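Local coordinates for ethanolamine utilization protein EutJ (Carboxydothermus hydrogenoformans Z-2901, PDB 3H1Q) that binds ATP in an actin-like ATPase fold and, as its name implies, probably takes part in ethanolamine utilization, at residues L35-V43 against G54-V62; F196-V206 against T236-E244. All coordinates share one frame; numbering follows the deposited sequence.

Contact 1 of 2, residues L35-V43 against G54-V62; sequences LGTADIVLV and GALKWASVV. With ATP (adenosine-5'-triphosphate), chain C.
Asp39 and Trp58 form the non-hydrogen-bonded pair nearest the nucleotide in an antiparallel beta hairpin, strands 39-45 and 51-58, of an actin-like ATPase fold. The two side chains run side by side in the same direction: Asp39 OD2 lies 3.2 Å from Trp58 CZ3, with carboxylate and indole planes 73° apart. Asp39 CG sits between its own backbone N and carbonyl carbon (chi1 51°), which turns the carboxylate to the alpha and beta phosphates of ATP. Trp58 CH2 approaches ATP C8 obliquely at 3.9 Å, and the indole also makes a cation-pi contact with Lys194, an ATP-binding residue. Two residues earlier on the same strand, Leu56 lays CD2 over the centre of the Trp58 ring, 3.8 Å above its plane, while its CD1 reaches across the hairpin to Val41 CG2 at 3.7 Å. Leu261 touches Asp39, Leu56 and Trp58 on this same side, and Pro265 of helix 263-269 lies against Val41.

The other face of the sheet carries Ile40, Leu42 and Lys57 and rests on helix 70-87. There Ile40 extends until CD1 meets Val61 CG2 at 3.9 Å and the side chains cross at about a right angle; Lys57 instead leads away to a salt bridge with Glu79. Reciprocal backbone bonds join Ile40 with Lys57 and Leu42 with Ala55. At the start of the hairpin, Thr37 and Ala38 bind ATP within a loop that, by its position and its DLGT sequence, probably corresponds to the phosphate-1 loop of this superfamily. Ala38 O faces the indole edge, 3.1 Å from Trp58 CE3, and also accepts Ala59 N at 2.9 Å, with that donor 53° out of the carbonyl plane.

Contact 2 of 2, residues F196-V206 against T236-E244; sequences FSRHREIMRVV and TAYLTGFSE. Unlike the reference sequence in segment 196-206: Arg204 (reference Pro). With ATP (adenosine-5'-triphosphate), chain C.
His199, near the start of helix 199-220, points its side chain into the loop that precedes helix 242-250 and meets Tyr238, Leu239 and Thr240 there. Its course can be traced atom by atom. CB lies 3.4 Å from Thr240 OG1. CG, anti to the carbonyl carbon (chi1 -63°), carries the imidazole to where ND1 accepts the backbone N of Thr240 at 2.9 Å. That bond is nearly straight, 165° at the hydrogen, and the donor lies only 3° out of the ring plane; with ND1 as acceptor, a neutral ring would probably carry its hydrogen on NE2. Farther round the edge, CE1 abuts Tyr238 O at 3.0 Å, whereas NE2 approaches ATP N1 obliquely at 3.7 Å. Leu239 approaches from over one face: its CD1 is 3.6 Å from the ring centroid, a CH-pi contact displaced toward the rim, and CD2 of the imidazole meets this same methyl.

The other branch of Leu239 serves the helix side, with CD2 touching the selenomethionine methyl Met203 CE at 3.8 Å. Bends at chi2 and chi3 curl the Met203 chain over, placing CE against Leu239 and the carbonyl of Thr240.

Nearer the nucleotide, Phe196 CZ meets Tyr238 CD1 at 3.9 Å, and both residues border the adenine: Phe196 lies by N6, and CB and CD2 of Tyr238 lie against the purine. Tyr238 OH is itself hydrogen-bonded to His259. Together with the neighbouring Gly235, which binds ATP, this loop forms part of the adenosine-binding site, consistent with the adenosine motif of actin-like ATPases.

In the fold
From the N terminus, strand 30-34 runs into the loop at 35-38, and strand 39-45 turns back through residues 46-50 to strand 51-58, where contact 1 closes a short hairpin at the edge of the five-stranded sheet. The chain then completes that sheet and lays down three strands of the second; the loop that contact 2 closes runs out along helix 199-220 and back through strand 230-233, the fourth. The loops follow in series, neither nested nor crossed. The centres of contact 1 and contact 2 are about 22 Å apart, and the two do not touch. ATP bridges them, contact 1 mainly at its phosphates and contact 2 mainly at its adenine.

Contact 1 of 2, residues L35-V43 against G54-V62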
loop_
_atom_site.group_PDB
_atom_site.type_symbol
_atom_site.label_atom_id
_atom_site.label_comp_id
_atom_site.label_asym_id
_atom_site.label_seq_id
_atom_site.Cartn_x
_atom_site.Cartn_y
_atom_site.Cartn_z
ATOM N N LEU A 35 -4.006 -3.457 -6.619
ATOM C CA LEU A 35 -4.794 -2.412 -7.263
ATOM C C LEU A 35 -5.039 -1.251 -6.281
ATOM O O LEU A 35 -5.095 -1.458 -5.062
ATOM C CB LEU A 35 -6.075 -2.994 -7.867
ATOM C CG LEU A 35 -5.829 -4.061 -8.952
ATOM C CD1 LEU A 35 -7.120 -4.611 -9.499
ATOM C CD2 LEU A 35 -4.972 -3.513 -10.096
ATOM N N GLY A 36 -5.120 -0.020 -6.767
ATOM C CA GLY A 36 -5.121 1.077 -5.815
ATOM C C GLY A 36 -5.555 2.427 -6.327
ATOM O O GLY A 36 -5.638 2.698 -7.553
ATOM N N THR A 37 -5.828 3.276 -5.356
ATOM C CA THR A 37 -6.281 4.619 -5.568
ATOM C C THR A 37 -5.250 5.511 -6.223
ATOM O O THR A 37 -5.597 6.414 -6.991
ATOM C CB THR A 37 -6.521 5.221 -4.224
ATOM O OG1 THR A 37 -7.192 4.243 -3.424
ATOM C CG2 THR A 37 -7.324 6.482 -4.347
ATOM N N ALA A 38 -3.978 5.318 -5.892
ATOM C CA ALA A 38 -3.017 6.277 -6.365
ATOM C C ALA A 38 -1.985 5.603 -7.184
ATOM O O ALA A 38 -1.294 6.281 -7.945
ATOM C CB ALA A 38 -2.408 7.025 -5.244
ATOM N N ASP A 39 -1.900 4.273 -7.060
ATOM C CA ASP A 39 -0.882 3.486 -7.786
ATOM C C ASP A 39 -1.223 2.006 -7.996
ATOM O O ASP A 39 -2.025 1.413 -7.259
ATOM C CB ASP A 39 0.474 3.583 -7.069
ATOM C CG ASP A 39 0.371 3.269 -5.580
ATOM O OD1 ASP A 39 0.150 2.074 -5.169
ATOM O OD2 ASP A 39 0.489 4.264 -4.814
ATOM N N ILE A 40 -0.590 1.408 -9.002
ATOM C CA ILE A 40 -0.670 -0.014 -9.223
ATOM C C ILE A 40 0.749 -0.530 -9.085
ATOM O O ILE A 40 1.722 0.091 -9.577
ATOM C CB ILE A 40 -1.228 -0.331 -10.626
ATOM C CG1 ILE A 40 -2.690 0.089 -10.714
ATOM C CG2 ILE A 40 -1.082 -1.838 -10.978
ATOM C CD1 ILE A 40 -3.288 -0.056 -12.095
ATOM N N VAL A 41 0.866 -1.650 -8.383
ATOM C CA VAL A 41 2.146 -2.218 -8.085
ATOM C C VAL A 41 2.065 -3.690 -8.446
ATOM O O VAL A 41 1.067 -4.380 -8.133
ATOM C CB VAL A 41 2.540 -2.052 -6.575
ATOM C CG1 VAL A 41 3.892 -2.776 -6.255
ATOM C CG2 VAL A 41 2.605 -0.572 -6.196
ATOM N N LEU A 42 3.124 -4.170 -9.097
ATOM C CA LEU A 42 3.275 -5.571 -9.373
ATOM C C LEU A 42 4.567 -5.970 -8.693
ATOM O O LEU A 42 5.568 -5.259 -8.828
ATOM C CB LEU A 42 3.392 -5.780 -10.878
ATOM C CG LEU A 42 4.040 -7.092 -11.307
ATOM C CD1 LEU A 42 2.976 -8.153 -11.427
ATOM C CD2 LEU A 42 4.719 -6.886 -12.611
ATOM N N VAL A 43 4.540 -7.116 -8.006
ATOM C CA VAL A 43 5.628 -7.592 -7.174
ATOM C C VAL A 43 5.881 -9.102 -7.382
ATOM O O VAL A 43 4.931 -9.892 -7.431
ATOM C CB VAL A 43 5.314 -7.274 -5.688
ATOM C CG1 VAL A 43 6.269 -7.959 -4.711
ATOM C CG2 VAL A 43 5.323 -5.745 -5.449
ATOM N N GLY A 54 9.889 -5.892 -9.250
ATOM C CA GLY A 54 8.689 -5.094 -9.083
ATOM C C GLY A 54 8.598 -3.858 -9.946
ATOM O O GLY A 54 9.607 -3.305 -10.370
ATOM N N ALA A 55 7.368 -3.412 -10.205
ATOM C CA ALA A 55 7.136 -2.181 -10.957
ATOM C C ALA A 55 5.941 -1.478 -10.370
ATOM O O ALA A 55 5.101 -2.120 -9.698
ATOM C CB ALA A 55 6.894 -2.487 -12.423
ATOM N N LEU A 56 5.857 -0.175 -10.637
ATOM C CA LEU A 56 4.789 0.654 -10.109
ATOM C C LEU A 56 4.335 1.738 -11.096
ATOM O O LEU A 56 5.156 2.500 -11.630
ATOM C CB LEU A 56 5.261 1.317 -8.810
ATOM C CG LEU A 56 4.353 2.321 -8.100
ATOM C CD1 LEU A 56 4.827 2.376 -6.706
ATOM C CD2 LEU A 56 4.424 3.701 -8.694
ATOM N N LYS A 57 3.029 1.852 -11.313
ATOM C CA LYS A 57 2.531 3.022 -12.059
ATOM C C LYS A 57 1.594 3.863 -11.191
ATOM O O LYS A 57 0.741 3.350 -10.460
ATOM C CB LYS A 57 1.854 2.618 -13.405
ATOM C CG LYS A 57 1.640 3.772 -14.453
ATOM C CD LYS A 57 2.938 4.083 -15.230
ATOM C CE LYS A 57 2.818 5.275 -16.181
ATOM N NZ LYS A 57 2.042 4.938 -17.421
ATOM N N TRP A 58 1.772 5.165 -11.273
ATOM C CA TRP A 58 0.863 6.064 -10.596
ATOM C C TRP A 58 -0.423 6.098 -11.389
ATOM O O TRP A 58 -0.406 6.482 -12.558
ATOM C CB TRP A 58 1.469 7.456 -10.540
ATOM C CG TRP A 58 2.666 7.499 -9.654
ATOM C CD1 TRP A 58 3.959 7.751 -10.019
ATOM C CD2 TRP A 58 2.683 7.263 -8.243
ATOM N NE1 TRP A 58 4.777 7.698 -8.919
ATOM C CE2 TRP A 58 4.022 7.406 -7.815
ATOM C CE3 TRP A 58 1.692 6.963 -7.296
ATOM C CZ2 TRP A 58 4.400 7.254 -6.481
ATOM C CZ3 TRP A 58 2.066 6.815 -5.966
ATOM C CH2 TRP A 58 3.416 6.955 -5.573
ATOM N N ALA A 59 -1.530 5.701 -10.749
ATOM C CA ALA A 59 -2.790 5.493 -11.440
ATOM C C ALA A 59 -4.024 5.381 -10.553
ATOM O O ALA A 59 -4.134 4.504 -9.689
ATOM C CB ALA A 59 -2.701 4.260 -12.317
ATOM N N SER A 60 -4.991 6.229 -10.883
ATOM C CA SER A 60 -6.306 6.294 -10.258
ATOM C C SER A 60 -7.325 5.400 -10.947
ATOM O O SER A 60 -8.252 5.896 -11.571
ATOM C CB SER A 60 -6.786 7.731 -10.388
ATOM O OG SER A 60 -6.324 8.243 -11.638
ATOM N N VAL A 61 -7.182 4.089 -10.837
ATOM C CA VAL A 61 -8.170 3.190 -11.437
ATOM C C VAL A 61 -9.090 2.662 -10.381
ATOM O O VAL A 61 -9.978 1.850 -10.650
ATOM C CB VAL A 61 -7.538 2.007 -12.134
ATOM C CG1 VAL A 61 -6.555 2.501 -13.168
ATOM C CG2 VAL A 61 -6.917 1.071 -11.141
ATOM N N VAL A 62 -8.848 3.097 -9.154
ATOM C CA VAL A 62 -9.882 2.967 -8.143
ATOM C C VAL A 62 -10.175 4.343 -7.529
ATOM O O VAL A 62 -9.277 4.993 -6.944
ATOM C CB VAL A 62 -9.577 1.880 -7.111
ATOM C CG1 VAL A 62 -10.792 1.609 -6.293
ATOM C CG2 VAL A 62 -9.179 0.622 -7.821
HETATM P PG ATP C . -3.305 1.062 -1.352
HETATM O O1G ATP C . -1.926 0.823 -1.949
HETATM O O2G ATP C . -3.276 1.621 0.044
HETATM O O3G ATP C . -4.207 -0.166 -1.394
HETATM P PB ATP C . -3.062 3.283 -3.032
HETATM O O1B ATP C . -3.833 4.393 -3.659
HETATM O O2B ATP C . -2.131 2.532 -3.945
HETATM O O3B ATP C . -3.979 2.264 -2.198
HETATM P PA ATP C . -0.686 3.883 -1.373
HETATM O O1A ATP C . 0.165 3.336 -2.481
HETATM O O2A ATP C . -0.700 3.156 -0.053
HETATM O O3A ATP C . -2.246 3.965 -1.811
HETATM O "O5'" ATP C . -0.380 5.445 -1.182
HETATM C "C5'" ATP C . -0.510 6.435 -2.188
HETATM C "C4'" ATP C . -0.326 7.737 -1.438
HETATM O "O4'" ATP C . 0.955 7.733 -0.800
HETATM C "C3'" ATP C . -0.323 8.922 -2.374
HETATM O "O3'" ATP C . -1.149 9.975 -1.866
HETATM C "C2'" ATP C . 1.091 9.435 -2.350
HETATM O "O2'" ATP C . 1.134 10.851 -2.481
HETATM C "C1'" ATP C . 1.632 8.970 -1.009
HETATM N N9 ATP C . 3.127 9.010 -1.156
HETATM C C8 ATP C . 3.909 8.280 -1.982
HETATM N N7 ATP C . 5.216 8.656 -1.905
HETATM C C5 ATP C . 5.301 9.666 -1.022
HETATM C C6 ATP C . 6.373 10.529 -0.452
HETATM N N6 ATP C . 7.669 10.388 -0.814
HETATM N N1 ATP C . 6.017 11.472 0.459
HETATM C C2 ATP C . 4.747 11.657 0.862
HETATM N N3 ATP C . 3.726 10.905 0.398
HETATM C C4 ATP C . 3.925 9.908 -0.534
#

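Contact 2 of 2, residues F196-V206 against T236-E244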
loop_
_atom_site.group_PDB
_atom_site.type_symbol
_atom_site.label_atom_id
_atom_site.label_comp_id
_atom_site.label_asym_id
_atom_site.label_seq_id
_atom_site.Cartn_x
_atom_site.Cartn_y
_atom_site.Cartn_z
ATOM N N PHE A 196 11.185 14.887 -0.806
ATOM C CA PHE A 196 11.509 14.765 0.607
ATOM C C PHE A 196 12.086 16.025 1.244
ATOM O O PHE A 196 11.931 16.230 2.445
ATOM C CB PHE A 196 12.427 13.603 0.835
ATOM C CG PHE A 196 11.719 12.310 1.001
ATOM C CD1 PHE A 196 11.273 11.910 2.251
ATOM C CD2 PHE A 196 11.512 11.474 -0.088
ATOM C CE1 PHE A 196 10.635 10.695 2.416
ATOM C CE2 PHE A 196 10.865 10.246 0.066
ATOM C CZ PHE A 196 10.427 9.858 1.311
ATOM N N SER A 197 12.744 16.861 0.438
ATOM C CA SER A 197 13.241 18.180 0.869
ATOM C C SER A 197 12.160 19.008 1.586
ATOM O O SER A 197 12.403 19.606 2.654
ATOM C CB SER A 197 13.812 18.961 -0.339
ATOM N N ARG A 198 10.957 19.005 1.018
ATOM C CA ARG A 198 9.901 19.878 1.484
ATOM C C ARG A 198 9.085 19.376 2.687
ATOM O O ARG A 198 8.333 20.157 3.246
ATOM C CB ARG A 198 8.973 20.241 0.326
ATOM C CG ARG A 198 9.628 20.225 -1.051
ATOM C CD ARG A 198 10.318 21.553 -1.406
ATOM N NE ARG A 198 9.502 22.733 -1.074
ATOM C CZ ARG A 198 8.855 23.511 -1.950
ATOM N NH1 ARG A 198 8.910 23.269 -3.257
ATOM N NH2 ARG A 198 8.141 24.544 -1.511
ATOM N N HIS A 199 9.204 18.111 3.100
ATOM C CA HIS A 199 8.370 17.623 4.230
ATOM C C HIS A 199 8.475 18.531 5.435
ATOM O O HIS A 199 7.487 18.801 6.102
ATOM C CB HIS A 199 8.750 16.226 4.707
ATOM C CG HIS A 199 8.572 15.152 3.688
ATOM N ND1 HIS A 199 8.292 13.850 4.035
ATOM C CD2 HIS A 199 8.652 15.178 2.336
ATOM C CE1 HIS A 199 8.205 13.120 2.937
ATOM N NE2 HIS A 199 8.427 13.900 1.892
ATOM N N ARG A 200 9.693 18.985 5.720
ATOM C CA ARG A 200 9.928 19.877 6.837
ATOM C C ARG A 200 8.962 21.058 6.777
ATOM O O ARG A 200 8.234 21.311 7.732
ATOM C CB ARG A 200 11.393 20.333 6.868
ATOM C CG ARG A 200 12.366 19.251 7.410
ATOM C CD ARG A 200 13.872 19.650 7.345
ATOM N NE ARG A 200 14.686 18.486 6.977
ATOM C CZ ARG A 200 15.587 17.875 7.754
ATOM N NH1 ARG A 200 15.864 18.322 8.980
ATOM N NH2 ARG A 200 16.237 16.808 7.287
ATOM N N GLU A 201 8.924 21.728 5.626
ATOM C CA GLU A 201 8.130 22.934 5.445
ATOM C C GLU A 201 6.694 22.726 4.968
ATOM O O GLU A 201 5.916 23.673 4.994
ATOM C CB GLU A 201 8.858 23.909 4.525
ATOM C CG GLU A 201 9.009 23.459 3.095
ATOM C CD GLU A 201 8.328 24.399 2.118
ATOM O OE1 GLU A 201 7.078 24.444 2.084
ATOM O OE2 GLU A 201 9.051 25.095 1.368
ATOM N N ILE A 202 6.342 21.517 4.521
ATOM C CA ILE A 202 4.976 21.210 4.068
ATOM C C ILE A 202 4.188 20.676 5.259
ATOM O O ILE A 202 2.993 20.434 5.176
ATOM C CB ILE A 202 5.003 20.184 2.920
HETATM N N MSE A 203 4.865 20.532 6.391
HETATM C CA MSE A 203 4.309 19.816 7.538
HETATM C C MSE A 203 3.151 20.513 8.283
HETATM O O MSE A 203 2.009 20.064 8.210
HETATM C CB MSE A 203 5.435 19.432 8.497
HETATM C CG MSE A 203 5.005 18.574 9.676
HETATM SE SE MSE A 203 3.769 17.152 9.206
HETATM C CE MSE A 203 4.922 15.558 9.060
ATOM N N ARG A 204 3.452 21.587 9.005
ATOM C CA ARG A 204 2.427 22.386 9.669
ATOM C C ARG A 204 1.086 22.483 8.882
ATOM O O ARG A 204 -0.004 22.311 9.459
ATOM C CB ARG A 204 2.973 23.779 9.943
ATOM N N VAL A 205 1.175 22.749 7.573
ATOM C CA VAL A 205 0.003 23.035 6.733
ATOM C C VAL A 205 -0.903 21.825 6.515
ATOM O O VAL A 205 -2.117 21.959 6.377
ATOM C CB VAL A 205 0.421 23.666 5.386
ATOM C CG1 VAL A 205 1.920 23.531 5.169
ATOM C CG2 VAL A 205 -0.366 23.073 4.236
ATOM N N VAL A 206 -0.281 20.658 6.533
ATOM C CA VAL A 206 -0.900 19.386 6.222
ATOM C C VAL A 206 -1.195 18.580 7.521
ATOM O O VAL A 206 -1.814 17.506 7.490
ATOM C CB VAL A 206 0.042 18.651 5.239
ATOM C CG1 VAL A 206 -0.296 17.196 5.078
ATOM C CG2 VAL A 206 0.025 19.351 3.896
ATOM N N THR A 236 0.918 7.052 2.377
ATOM C CA THR A 236 0.696 8.349 3.015
ATOM C C THR A 236 1.687 8.557 4.152
ATOM O O THR A 236 2.100 9.687 4.406
ATOM C CB THR A 236 -0.733 8.535 3.577
ATOM O OG1 THR A 236 -1.664 7.719 2.857
ATOM C CG2 THR A 236 -1.145 10.000 3.497
ATOM N N ALA A 237 2.061 7.457 4.813
ATOM C CA ALA A 237 3.030 7.456 5.902
ATOM C C ALA A 237 4.484 7.667 5.436
ATOM O O ALA A 237 5.416 7.423 6.182
ATOM C CB ALA A 237 2.901 6.171 6.703
ATOM N N TYR A 238 4.683 8.113 4.203
ATOM C CA TYR A 238 6.008 8.447 3.696
ATOM C C TYR A 238 6.416 9.850 4.139
ATOM O O TYR A 238 7.466 10.362 3.758
ATOM C CB TYR A 238 5.994 8.417 2.167
ATOM C CG TYR A 238 6.726 7.264 1.518
ATOM C CD1 TYR A 238 8.004 6.888 1.939
ATOM C CD2 TYR A 238 6.157 6.578 0.446
ATOM C CE1 TYR A 238 8.683 5.831 1.320
ATOM C CE2 TYR A 238 6.822 5.518 -0.177
ATOM C CZ TYR A 238 8.082 5.157 0.256
ATOM O OH TYR A 238 8.732 4.121 -0.368
ATOM N N LEU A 239 5.559 10.504 4.910
ATOM C CA LEU A 239 5.867 11.850 5.376
ATOM C C LEU A 239 6.797 11.694 6.569
ATOM O O LEU A 239 6.459 11.007 7.535
ATOM C CB LEU A 239 4.581 12.603 5.745
ATOM C CG LEU A 239 4.626 14.097 5.412
ATOM C CD1 LEU A 239 4.986 14.333 3.943
ATOM C CD2 LEU A 239 3.317 14.768 5.729
ATOM N N THR A 240 7.991 12.265 6.488
ATOM C CA THR A 240 8.897 12.149 7.631
ATOM C C THR A 240 8.270 12.830 8.844
ATOM O O THR A 240 7.709 13.945 8.753
ATOM C CB THR A 240 10.337 12.643 7.371
ATOM O OG1 THR A 240 10.322 13.666 6.375
ATOM C CG2 THR A 240 11.181 11.500 6.869
ATOM N N GLY A 241 8.324 12.109 9.961
ATOM C CA GLY A 241 7.736 12.574 11.193
ATOM C C GLY A 241 6.262 12.276 11.260
ATOM O O GLY A 241 5.657 12.410 12.331
ATOM N N PHE A 242 5.678 11.876 10.128
ATOM C CA PHE A 242 4.306 11.381 10.133
ATOM C C PHE A 242 4.130 10.452 11.320
ATOM O O PHE A 242 3.163 10.580 12.063
ATOM C CB PHE A 242 3.952 10.616 8.853
ATOM C CG PHE A 242 2.514 10.136 8.802
ATOM C CD1 PHE A 242 1.580 10.799 8.027
ATOM C CD2 PHE A 242 2.104 9.011 9.521
ATOM C CE1 PHE A 242 0.254 10.358 7.973
ATOM C CE2 PHE A 242 0.782 8.567 9.472
ATOM C CZ PHE A 242 -0.143 9.242 8.705
ATOM N N SER A 243 5.065 9.526 11.501
ATOM C CA SER A 243 5.028 8.635 12.656
ATOM C C SER A 243 4.825 9.396 13.965
ATOM O O SER A 243 3.977 9.022 14.779
ATOM C CB SER A 243 6.316 7.828 12.756
ATOM O OG SER A 243 6.190 6.886 13.801
ATOM N N GLU A 244 5.610 10.459 14.163
ATOM C CA GLU A 244 5.557 11.239 15.392
ATOM C C GLU A 244 4.222 11.972 15.471
ATOM O O GLU A 244 3.409 11.685 16.360
ATOM C CB GLU A 244 6.732 12.203 15.470
HETATM P PG ATP C . -3.305 1.062 -1.352
HETATM O O1G ATP C . -1.926 0.823 -1.949
HETATM O O2G ATP C . -3.276 1.621 0.044
HETATM O O3G ATP C . -4.207 -0.166 -1.394
HETATM P PB ATP C . -3.062 3.283 -3.032
HETATM O O1B ATP C . -3.833 4.393 -3.659
HETATM O O2B ATP C . -2.131 2.532 -3.945
HETATM O O3B ATP C . -3.979 2.264 -2.198
HETATM P PA ATP C . -0.686 3.883 -1.373
HETATM O O1A ATP C . 0.165 3.336 -2.481
HETATM O O2A ATP C . -0.700 3.156 -0.053
HETATM O O3A ATP C . -2.246 3.965 -1.811
HETATM O "O5'" ATP C . -0.380 5.445 -1.182
HETATM C "C5'" ATP C . -0.510 6.435 -2.188
HETATM C "C4'" ATP C . -0.326 7.737 -1.438
HETATM O "O4'" ATP C . 0.955 7.733 -0.800
HETATM C "C3'" ATP C . -0.323 8.922 -2.374
HETATM O "O3'" ATP C . -1.149 9.975 -1.866
HETATM C "C2'" ATP C . 1.091 9.435 -2.350
HETATM O "O2'" ATP C . 1.134 10.851 -2.481
HETATM C "C1'" ATP C . 1.632 8.970 -1.009
HETATM N N9 ATP C . 3.127 9.010 -1.156
HETATM C C8 ATP C . 3.909 8.280 -1.982
HETATM N N7 ATP C . 5.216 8.656 -1.905
HETATM C C5 ATP C . 5.301 9.666 -1.022
HETATM C C6 ATP C . 6.373 10.529 -0.452
HETATM N N6 ATP C . 7.669 10.388 -0.814
HETATM N N1 ATP C . 6.017 11.472 0.459
HETATM C C2 ATP C . 4.747 11.657 0.862
HETATM N N3 ATP C . 3.726 10.905 0.398
HETATM C C4 ATP C . 3.925 9.908 -0.534
#